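Local atomic coordinates of Lic11098 (Leptospira interrogans serogroup Icterohaemorrhagiae serovar copenhageni, PDB entry 4U08), a protein that is of unknown function but is a leucine-rich repeat protein of a pathogen, regarded as a virulence factor, and probably binds partner molecules through its curved solenoid. Residues Gln6-Asn11 and Val22-Leu27; Gln307-Pro312 and Gln330-Pro335; Tyr351-Thr356 and Asn374-Ser379. All blocks are in the same frame, centred on the assembly; numbering follows the deposited sequence.

Contact 1: Gln6-Asn11 and Val22-Leu27; sequences QTYYRN and VRILNL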
loop_
_atom_site.group_PDB
_atom_site.type_symbol
_atom_site.label_atom_id
_atom_site.label_comp_id
_atom_site.label_asym_id
_atom_site.label_seq_id
_atom_site.Cartn_x
_atom_site.Cartn_y
_atom_site.Cartn_z
ATOM N N GLN A 6 2.411 -3.117 42.833
ATOM C CA GLN A 6 2.759 -3.801 41.587
ATOM C C GLN A 6 1.523 -3.977 40.702
ATOM O O GLN A 6 0.549 -4.599 41.128
ATOM C CB GLN A 6 3.439 -5.154 41.866
ATOM C CG GLN A 6 4.197 -5.719 40.656
ATOM C CD GLN A 6 4.734 -7.126 40.820
ATOM O OE1 GLN A 6 4.827 -7.677 41.922
ATOM N NE2 GLN A 6 5.141 -7.731 39.710
ATOM N N THR A 7 1.567 -3.416 39.472
ATOM C CA THR A 7 0.478 -3.477 38.482
ATOM C C THR A 7 0.884 -4.237 37.215
ATOM O O THR A 7 0.017 -4.710 36.482
ATOM C CB THR A 7 -0.076 -2.078 38.151
ATOM O OG1 THR A 7 0.988 -1.243 37.714
ATOM C CG2 THR A 7 -0.809 -1.430 39.323
ATOM N N TYR A 8 2.202 -4.347 36.964
ATOM C CA TYR A 8 2.783 -5.038 35.811
ATOM C C TYR A 8 3.255 -6.412 36.250
ATOM O O TYR A 8 4.105 -6.512 37.143
ATOM C CB TYR A 8 3.974 -4.238 35.221
ATOM C CG TYR A 8 4.410 -4.712 33.847
ATOM C CD1 TYR A 8 3.995 -4.050 32.697
ATOM C CD2 TYR A 8 5.246 -5.820 33.697
ATOM C CE1 TYR A 8 4.399 -4.475 31.432
ATOM C CE2 TYR A 8 5.637 -6.267 32.434
ATOM C CZ TYR A 8 5.208 -5.592 31.305
ATOM O OH TYR A 8 5.616 -6.014 30.059
ATOM N N TYR A 9 2.744 -7.460 35.593
ATOM C CA TYR A 9 3.107 -8.839 35.896
ATOM C C TYR A 9 3.553 -9.580 34.661
ATOM O O TYR A 9 3.042 -9.331 33.574
ATOM C CB TYR A 9 1.937 -9.565 36.573
ATOM C CG TYR A 9 1.766 -9.206 38.033
ATOM C CD1 TYR A 9 2.365 -9.970 39.034
ATOM C CD2 TYR A 9 1.019 -8.091 38.416
ATOM C CE1 TYR A 9 2.197 -9.653 40.382
ATOM C CE2 TYR A 9 0.854 -7.760 39.760
ATOM C CZ TYR A 9 1.449 -8.541 40.740
ATOM O OH TYR A 9 1.293 -8.220 42.065
ATOM N N ARG A 10 4.520 -10.475 34.823
ATOM C CA ARG A 10 5.073 -11.296 33.744
ATOM C C ARG A 10 4.846 -12.789 34.074
ATOM O O ARG A 10 5.174 -13.668 33.270
ATOM C CB ARG A 10 6.575 -10.968 33.565
ATOM C CG ARG A 10 7.223 -11.505 32.290
ATOM C CD ARG A 10 7.179 -10.528 31.128
ATOM N NE ARG A 10 7.159 -11.228 29.840
ATOM C CZ ARG A 10 8.243 -11.575 29.153
ATOM N NH1 ARG A 10 9.454 -11.283 29.615
ATOM N NH2 ARG A 10 8.127 -12.218 28.001
ATOM N N ASN A 11 4.241 -13.053 35.251
ATOM C CA ASN A 11 3.993 -14.394 35.776
ATOM C C ASN A 11 2.569 -14.497 36.326
ATOM O O ASN A 11 2.210 -13.745 37.235
ATOM C CB ASN A 11 5.031 -14.698 36.866
ATOM C CG ASN A 11 5.124 -16.150 37.252
ATOM O OD1 ASN A 11 4.298 -16.668 38.008
ATOM N ND2 ASN A 11 6.149 -16.831 36.758
ATOM N N VAL A 22 -3.443 -6.364 39.293
ATOM C CA VAL A 22 -2.916 -6.660 37.956
ATOM C C VAL A 22 -3.640 -5.806 36.906
ATOM O O VAL A 22 -4.868 -5.858 36.799
ATOM C CB VAL A 22 -2.940 -8.176 37.607
ATOM C CG1 VAL A 22 -2.040 -8.486 36.411
ATOM C CG2 VAL A 22 -2.543 -9.031 38.808
ATOM N N ARG A 23 -2.868 -4.946 36.214
ATOM C CA ARG A 23 -3.367 -4.058 35.154
ATOM C C ARG A 23 -2.832 -4.513 33.801
ATOM O O ARG A 23 -3.532 -4.420 32.791
ATOM C CB ARG A 23 -3.003 -2.598 35.427
ATOM C CG ARG A 23 -3.606 -2.053 36.716
ATOM C CD ARG A 23 -4.298 -0.723 36.523
ATOM N NE ARG A 23 -5.673 -0.893 36.055
ATOM C CZ ARG A 23 -6.733 -1.004 36.849
ATOM N NH1 ARG A 23 -6.589 -0.976 38.170
ATOM N NH2 ARG A 23 -7.945 -1.148 36.330
ATOM N N ILE A 24 -1.590 -5.014 33.789
ATOM C CA ILE A 24 -0.931 -5.528 32.595
ATOM C C ILE A 24 -0.335 -6.887 32.921
ATOM O O ILE A 24 0.451 -7.005 33.870
ATOM C CB ILE A 24 0.162 -4.557 32.027
ATOM C CG1 ILE A 24 -0.416 -3.168 31.657
ATOM C CG2 ILE A 24 0.910 -5.198 30.846
ATOM C CD1 ILE A 24 0.646 -2.038 31.554
ATOM N N LEU A 25 -0.686 -7.901 32.122
ATOM C CA LEU A 25 -0.119 -9.238 32.249
ATOM C C LEU A 25 0.556 -9.592 30.934
ATOM O O LEU A 25 -0.110 -9.743 29.902
ATOM C CB LEU A 25 -1.163 -10.298 32.669
ATOM C CG LEU A 25 -0.636 -11.728 32.880
ATOM C CD1 LEU A 25 0.290 -11.813 34.099
ATOM C CD2 LEU A 25 -1.773 -12.710 33.019
ATOM N N ASN A 26 1.885 -9.679 30.974
ATOM C CA ASN A 26 2.708 -9.978 29.815
ATOM C C ASN A 26 3.242 -11.400 29.887
ATOM O O ASN A 26 4.207 -11.661 30.601
ATOM C CB ASN A 26 3.856 -8.946 29.672
ATOM C CG ASN A 26 4.627 -9.008 28.361
ATOM O OD1 ASN A 26 5.471 -8.157 28.077
ATOM N ND2 ASN A 26 4.386 -10.010 27.536
ATOM N N LEU A 27 2.644 -12.306 29.104
ATOM C CA LEU A 27 3.074 -13.703 29.062
ATOM C C LEU A 27 3.654 -14.089 27.705
ATOM O O LEU A 27 3.771 -15.286 27.422
ATOM C CB LEU A 27 1.919 -14.659 29.452
ATOM C CG LEU A 27 1.221 -14.448 30.805
ATOM C CD1 LEU A 27 0.049 -15.401 30.962
ATOM C CD2 LEU A 27 2.180 -14.619 31.974
#
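Y9 packs against V22 and L25 on the buried face of a parallel strand pair, the N-terminal edge of the leucine-rich repeat solenoid. CG of Y9 lies anti to the carbonyl carbon (chi1 -77°), which sends the ring across both methyls of V22 at about a right angle, CD2 to CG1 at 3.7 Å, while CB of Y9 rests on CD1 of L25. A15, from helix 12-17, also touches all three side chains.

The backbones zip alongside. Y9 N gives its hydrogen to I24 O, Y9 O accepts N26 N at 2.9 Å, and T7 O takes two donors, R23 N and I24 N.

The other face is looser and more exposed. There the Y8 ring lies aslant against I24, CE1 to CG2 at 3.6 Å, and runs beside N26, bringing Y8 OH to 3.4 Å from N26 CB. R10, bent at chi2, turns back to offer NE to N26 O in a weak, angled bond, and NH2 weakly to S28 O.

Register is therefore set by main-chain bonds and by apolar packing on the Y9 side, while the R10 NE bond to N26 O, being weak and bent, adds little to it.

Contact 2: Gln307-Pro312 and Gln330-Pro335; sequences QLNFLP and QLNALP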
loop_
_atom_site.group_PDB
_atom_site.type_symbol
_atom_site.label_atom_id
_atom_site.label_comp_id
_atom_site.label_asym_id
_atom_site.label_seq_id
_atom_site.Cartn_x
_atom_site.Cartn_y
_atom_site.Cartn_z
ATOM N N GLN A 307 9.769 1.640 -24.775
ATOM C CA GLN A 307 10.171 1.602 -26.166
ATOM C C GLN A 307 10.199 3.011 -26.712
ATOM O O GLN A 307 9.911 3.215 -27.886
ATOM C CB GLN A 307 9.179 0.716 -26.949
ATOM C CG GLN A 307 9.273 -0.785 -26.635
ATOM C CD GLN A 307 8.086 -1.581 -27.164
ATOM O OE1 GLN A 307 7.447 -1.241 -28.181
ATOM N NE2 GLN A 307 7.771 -2.681 -26.488
ATOM N N LEU A 308 10.503 4.013 -25.857
ATOM C CA LEU A 308 10.544 5.407 -26.324
ATOM C C LEU A 308 11.638 5.668 -27.352
ATOM O O LEU A 308 12.778 5.268 -27.144
ATOM C CB LEU A 308 10.734 6.361 -25.143
ATOM C CG LEU A 308 9.607 6.404 -24.127
ATOM C CD1 LEU A 308 10.081 7.113 -22.857
ATOM C CD2 LEU A 308 8.367 7.087 -24.716
ATOM N N ASN A 309 11.296 6.346 -28.453
ATOM C CA ASN A 309 12.275 6.698 -29.488
ATOM C C ASN A 309 12.699 8.093 -29.274
ATOM O O ASN A 309 13.847 8.430 -29.538
ATOM C CB ASN A 309 11.673 6.564 -30.904
ATOM C CG ASN A 309 11.703 5.144 -31.395
ATOM O OD1 ASN A 309 12.733 4.471 -31.333
ATOM N ND2 ASN A 309 10.567 4.658 -31.860
ATOM N N PHE A 310 11.779 8.914 -28.744
ATOM C CA PHE A 310 12.017 10.323 -28.492
ATOM C C PHE A 310 11.249 10.773 -27.258
ATOM O O PHE A 310 10.321 10.100 -26.791
ATOM C CB PHE A 310 11.565 11.206 -29.694
ATOM C CG PHE A 310 12.245 10.897 -31.007
ATOM C CD1 PHE A 310 13.513 11.399 -31.289
ATOM C CD2 PHE A 310 11.619 10.098 -31.963
ATOM C CE1 PHE A 310 14.165 11.065 -32.491
ATOM C CE2 PHE A 310 12.254 9.796 -33.178
ATOM C CZ PHE A 310 13.516 10.288 -33.432
ATOM N N LEU A 311 11.644 11.934 -26.761
ATOM C CA LEU A 311 11.008 12.642 -25.649
ATOM C C LEU A 311 10.421 13.948 -26.175
ATOM O O LEU A 311 11.077 14.620 -26.981
ATOM C CB LEU A 311 12.040 12.981 -24.562
ATOM C CG LEU A 311 12.780 11.839 -23.911
ATOM C CD1 LEU A 311 13.802 12.375 -22.939
ATOM C CD2 LEU A 311 11.817 10.830 -23.254
ATOM N N PRO A 312 9.221 14.376 -25.712
ATOM C CA PRO A 312 8.703 15.674 -26.170
ATOM C C PRO A 312 9.594 16.802 -25.646
ATOM O O PRO A 312 10.261 16.608 -24.628
ATOM C CB PRO A 312 7.297 15.717 -25.572
ATOM C CG PRO A 312 7.324 14.757 -24.426
ATOM C CD PRO A 312 8.290 13.701 -24.776
ATOM N N GLN A 330 14.785 3.206 -26.624
ATOM C CA GLN A 330 15.525 3.201 -27.888
ATOM C C GLN A 330 15.743 4.645 -28.321
ATOM O O GLN A 330 15.507 4.992 -29.457
ATOM C CB GLN A 330 14.816 2.294 -28.931
ATOM C CG GLN A 330 13.295 2.363 -28.912
ATOM C CD GLN A 330 12.675 1.152 -29.569
ATOM O OE1 GLN A 330 12.337 1.162 -30.762
ATOM N NE2 GLN A 330 12.489 0.091 -28.796
ATOM N N LEU A 331 16.126 5.527 -27.376
ATOM C CA LEU A 331 16.295 6.937 -27.686
ATOM C C LEU A 331 17.414 7.181 -28.677
ATOM O O LEU A 331 18.528 6.712 -28.474
ATOM C CB LEU A 331 16.534 7.790 -26.419
ATOM C CG LEU A 331 15.384 7.875 -25.437
ATOM C CD1 LEU A 331 15.871 8.471 -24.084
ATOM C CD2 LEU A 331 14.258 8.722 -26.019
ATOM N N ASN A 332 17.115 7.961 -29.717
ATOM C CA ASN A 332 18.028 8.337 -30.800
ATOM C C ASN A 332 18.655 9.676 -30.479
ATOM O O ASN A 332 19.765 9.957 -30.899
ATOM C CB ASN A 332 17.214 8.413 -32.145
ATOM C CG ASN A 332 16.402 7.156 -32.386
ATOM O OD1 ASN A 332 15.196 7.111 -32.140
ATOM N ND2 ASN A 332 17.068 6.062 -32.737
ATOM N N ALA A 333 17.935 10.519 -29.745
ATOM C CA ALA A 333 18.421 11.856 -29.359
ATOM C C ALA A 333 17.688 12.354 -28.115
ATOM O O ALA A 333 16.633 11.840 -27.773
ATOM C CB ALA A 333 18.204 12.849 -30.507
ATOM N N LEU A 334 18.257 13.354 -27.452
ATOM C CA LEU A 334 17.645 14.018 -26.313
ATOM C C LEU A 334 17.249 15.418 -26.774
ATOM O O LEU A 334 18.024 16.053 -27.499
ATOM C CB LEU A 334 18.621 14.165 -25.143
ATOM C CG LEU A 334 18.955 12.925 -24.325
ATOM C CD1 LEU A 334 19.943 13.291 -23.265
ATOM C CD2 LEU A 334 17.690 12.324 -23.686
ATOM N N PRO A 335 16.103 15.963 -26.321
ATOM C CA PRO A 335 15.781 17.349 -26.703
ATOM C C PRO A 335 16.762 18.332 -26.062
ATOM O O PRO A 335 17.308 18.038 -24.989
ATOM C CB PRO A 335 14.338 17.541 -26.203
ATOM C CG PRO A 335 14.109 16.503 -25.225
ATOM C CD PRO A 335 15.077 15.377 -25.436
HETATM O O HOH W 1 14.082 13.016 -27.828
#
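L311 meets L331 and L334 in the apolar interior of a leucine-rich repeat solenoid, and P335 closer to its surface, where equivalent non-regular segments of successive coils stack with their end-to-end directions only 8° apart. CG of L311 crosses L331 at about a right angle, 4.0 Å from its CD2. CD1 of L311 runs alongside L334 and reaches CD2 of that residue, while CB sits on CD of the P335 ring. The leucines repeat one first torsion, CG anti to the carbonyl carbon (chi1 -60° in L311), and this turns each branched end inward at its own level of the coil. L326 and L349, from neighbouring parts of the repeats, continue the core around L311 and L334.

Outward from this core the backbones are tied by few direct bonds. L308 O accepts Q330 N at 2.9 Å. A step further on, N309 O takes a weak bond from N332 N and a CA-H...O contact from L331 CA at 3.4 Å. Further along, a water links the two backbones.

At the polar edge, Q330 lies beside Q307 with the amide planes 28° apart, and CG of Q330 packs against L308 O. The F310 ring turns one face to the side chain of N332, whose CB is 4.1 Å from F310 CE1. At the edge of the same ring sits the bridging water, which accepts from L311 N at 2.9 Å and donates to A333 O at 2.8 Å.

Contact 3: Tyr351-Thr356 and Asn374-Ser379; sequences YNQLAT and NNPLPS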
loop_
_atom_site.group_PDB
_atom_site.type_symbol
_atom_site.label_atom_id
_atom_site.label_comp_id
_atom_site.label_asym_id
_atom_site.label_seq_id
_atom_site.Cartn_x
_atom_site.Cartn_y
_atom_site.Cartn_z
ATOM N N TYR A 351 21.849 1.957 -22.223
ATOM C CA TYR A 351 21.145 1.125 -23.229
ATOM C C TYR A 351 20.203 1.900 -24.140
ATOM O O TYR A 351 19.036 1.551 -24.233
ATOM C CB TYR A 351 20.347 -0.011 -22.553
ATOM C CG TYR A 351 21.171 -1.062 -21.855
ATOM C CD1 TYR A 351 21.844 -2.041 -22.582
ATOM C CD2 TYR A 351 21.187 -1.150 -20.472
ATOM C CE1 TYR A 351 22.533 -3.067 -21.946
ATOM C CE2 TYR A 351 21.913 -2.145 -19.822
ATOM C CZ TYR A 351 22.581 -3.103 -20.563
ATOM O OH TYR A 351 23.282 -4.095 -19.933
ATOM N N ASN A 352 20.666 2.987 -24.726
ATOM C CA ASN A 352 19.884 3.727 -25.697
ATOM C C ASN A 352 20.681 3.791 -27.012
ATOM O O ASN A 352 21.686 3.119 -27.127
ATOM C CB ASN A 352 19.530 5.109 -25.140
ATOM C CG ASN A 352 18.343 5.010 -24.220
ATOM O OD1 ASN A 352 17.232 4.705 -24.649
ATOM N ND2 ASN A 352 18.564 5.161 -22.932
ATOM N N GLN A 353 20.281 4.619 -27.967
ATOM C CA GLN A 353 21.019 4.702 -29.237
ATOM C C GLN A 353 21.496 6.121 -29.454
ATOM O O GLN A 353 21.467 6.609 -30.576
ATOM C CB GLN A 353 20.122 4.239 -30.408
ATOM C CG GLN A 353 19.665 2.771 -30.326
ATOM C CD GLN A 353 20.822 1.795 -30.363
ATOM O OE1 GLN A 353 21.795 1.949 -31.119
ATOM N NE2 GLN A 353 20.742 0.764 -29.537
ATOM N N LEU A 354 21.902 6.807 -28.372
ATOM C CA LEU A 354 22.356 8.194 -28.446
ATOM C C LEU A 354 23.721 8.265 -29.129
ATOM O O LEU A 354 24.685 7.694 -28.647
ATOM C CB LEU A 354 22.398 8.850 -27.052
ATOM C CG LEU A 354 21.035 8.925 -26.306
ATOM C CD1 LEU A 354 21.233 9.332 -24.837
ATOM C CD2 LEU A 354 20.083 9.923 -26.991
ATOM N N ALA A 355 23.783 8.906 -30.282
ATOM C CA ALA A 355 25.058 9.062 -31.004
ATOM C C ALA A 355 25.626 10.427 -30.690
ATOM O O ALA A 355 26.784 10.689 -30.975
ATOM C CB ALA A 355 24.825 8.939 -32.502
ATOM N N THR A 356 24.813 11.292 -30.068
ATOM C CA THR A 356 25.201 12.645 -29.655
ATOM C C THR A 356 24.388 13.098 -28.419
ATOM O O THR A 356 23.345 12.521 -28.144
ATOM C CB THR A 356 25.027 13.639 -30.843
ATOM O OG1 THR A 356 25.636 14.869 -30.473
ATOM C CG2 THR A 356 23.560 13.887 -31.223
ATOM N N ASN A 374 26.573 1.680 -23.011
ATOM C CA ASN A 374 25.784 1.058 -24.089
ATOM C C ASN A 374 24.974 2.083 -24.895
ATOM O O ASN A 374 23.750 2.002 -24.989
ATOM C CB ASN A 374 24.887 -0.105 -23.573
ATOM C CG ASN A 374 25.644 -1.213 -22.868
ATOM O OD1 ASN A 374 25.324 -1.601 -21.752
ATOM N ND2 ASN A 374 26.665 -1.741 -23.496
ATOM N N ASN A 375 25.666 3.113 -25.354
ATOM C CA ASN A 375 25.219 4.155 -26.279
ATOM C C ASN A 375 26.371 4.337 -27.266
ATOM O O ASN A 375 27.509 4.394 -26.821
ATOM C CB ASN A 375 24.966 5.464 -25.591
ATOM C CG ASN A 375 23.614 5.545 -24.984
ATOM O OD1 ASN A 375 22.634 5.830 -25.657
ATOM N ND2 ASN A 375 23.548 5.319 -23.693
ATOM N N PRO A 376 26.099 4.513 -28.570
ATOM C CA PRO A 376 27.200 4.714 -29.542
ATOM C C PRO A 376 27.773 6.146 -29.540
ATOM O O PRO A 376 27.718 6.860 -30.546
ATOM C CB PRO A 376 26.531 4.367 -30.880
ATOM C CG PRO A 376 25.073 4.783 -30.691
ATOM C CD PRO A 376 24.772 4.500 -29.234
ATOM N N LEU A 377 28.216 6.602 -28.371
ATOM C CA LEU A 377 28.747 7.936 -28.158
ATOM C C LEU A 377 30.246 7.951 -28.387
ATOM O O LEU A 377 30.939 7.092 -27.831
ATOM C CB LEU A 377 28.408 8.429 -26.739
ATOM C CG LEU A 377 26.925 8.784 -26.488
ATOM C CD1 LEU A 377 26.624 8.867 -24.995
ATOM C CD2 LEU A 377 26.541 10.093 -27.176
ATOM N N PRO A 378 30.766 8.915 -29.194
ATOM C CA PRO A 378 32.227 8.988 -29.410
ATOM C C PRO A 378 32.939 9.368 -28.111
ATOM O O PRO A 378 32.416 10.197 -27.352
ATOM C CB PRO A 378 32.381 10.077 -30.495
ATOM C CG PRO A 378 31.012 10.348 -31.007
ATOM C CD PRO A 378 30.067 10.006 -29.904
ATOM N N SER A 379 34.070 8.706 -27.811
ATOM C CA SER A 379 34.851 8.963 -26.584
ATOM C C SER A 379 35.299 10.410 -26.424
ATOM O O SER A 379 35.287 10.899 -25.305
ATOM C CB SER A 379 36.039 8.011 -26.472
ATOM O OG SER A 379 35.593 6.664 -26.480
HETATM O O HOH W 2 26.541 -4.385 -20.078
#
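N375 reaches from its own coil to the backbone of N352-L354 in the preceding one, and it illustrates the asparagine ladder of leucine-rich repeats. Its CB lies 3.8 Å from L354 O. CG, anti to the carbonyl carbon (chi1 -84°), passes 3.8 Å from N352 O and carries the amide to that backbone. OD1 then touches CB of N352 and CB of L354, and accepts L354 N at 3.0 Å, in the carbonyl plane on a lone pair. ND2 turns to the backbone on both levels, donating to L349 O and L372 O. The amide of N352 does the same one coil earlier, giving ND2 to L349 O and L326 O and accepting L331 N.

Beside this ladder, N374 runs along Y351, its OD1 lying 3.1 Å above one face of the ring and offset toward the rim, the two planes 27° apart; N374 O receives a weak bond from N352 N. A zinc ion lies about 4 Å from the N374 side chain. Further along, P376 centres an inverse gamma turn and sets its CD 3.2 Å from L354 O, while L377 brings CD2 toward L354 CB.

The amide of N375 thus supplies, inside the solenoid, both the acceptor and the donors that backbone groups without strand partners require, joining consecutive coils through one side chain.

From the N terminus, contact 1 closes first: it brings strand 8-9 beside strand 24-26 across helix 12-17 and so forms the opening end of the solenoid. Many coils later contact 2 closes the loop that runs through strand 323-325, and contact 3 closes the one through strand 369-371, just before helix 379-388. The three follow in series, none nested in or crossing another. Contact 1 lies on the opposite side of the chain's centre from the others, its centre about 66 Å from that of contact 2. Contacts 2 and 3 touch: L331 O and Q353 N form a probable hydrogen bond, and A333 packs on L354, which joins consecutive coils near the C-terminal end.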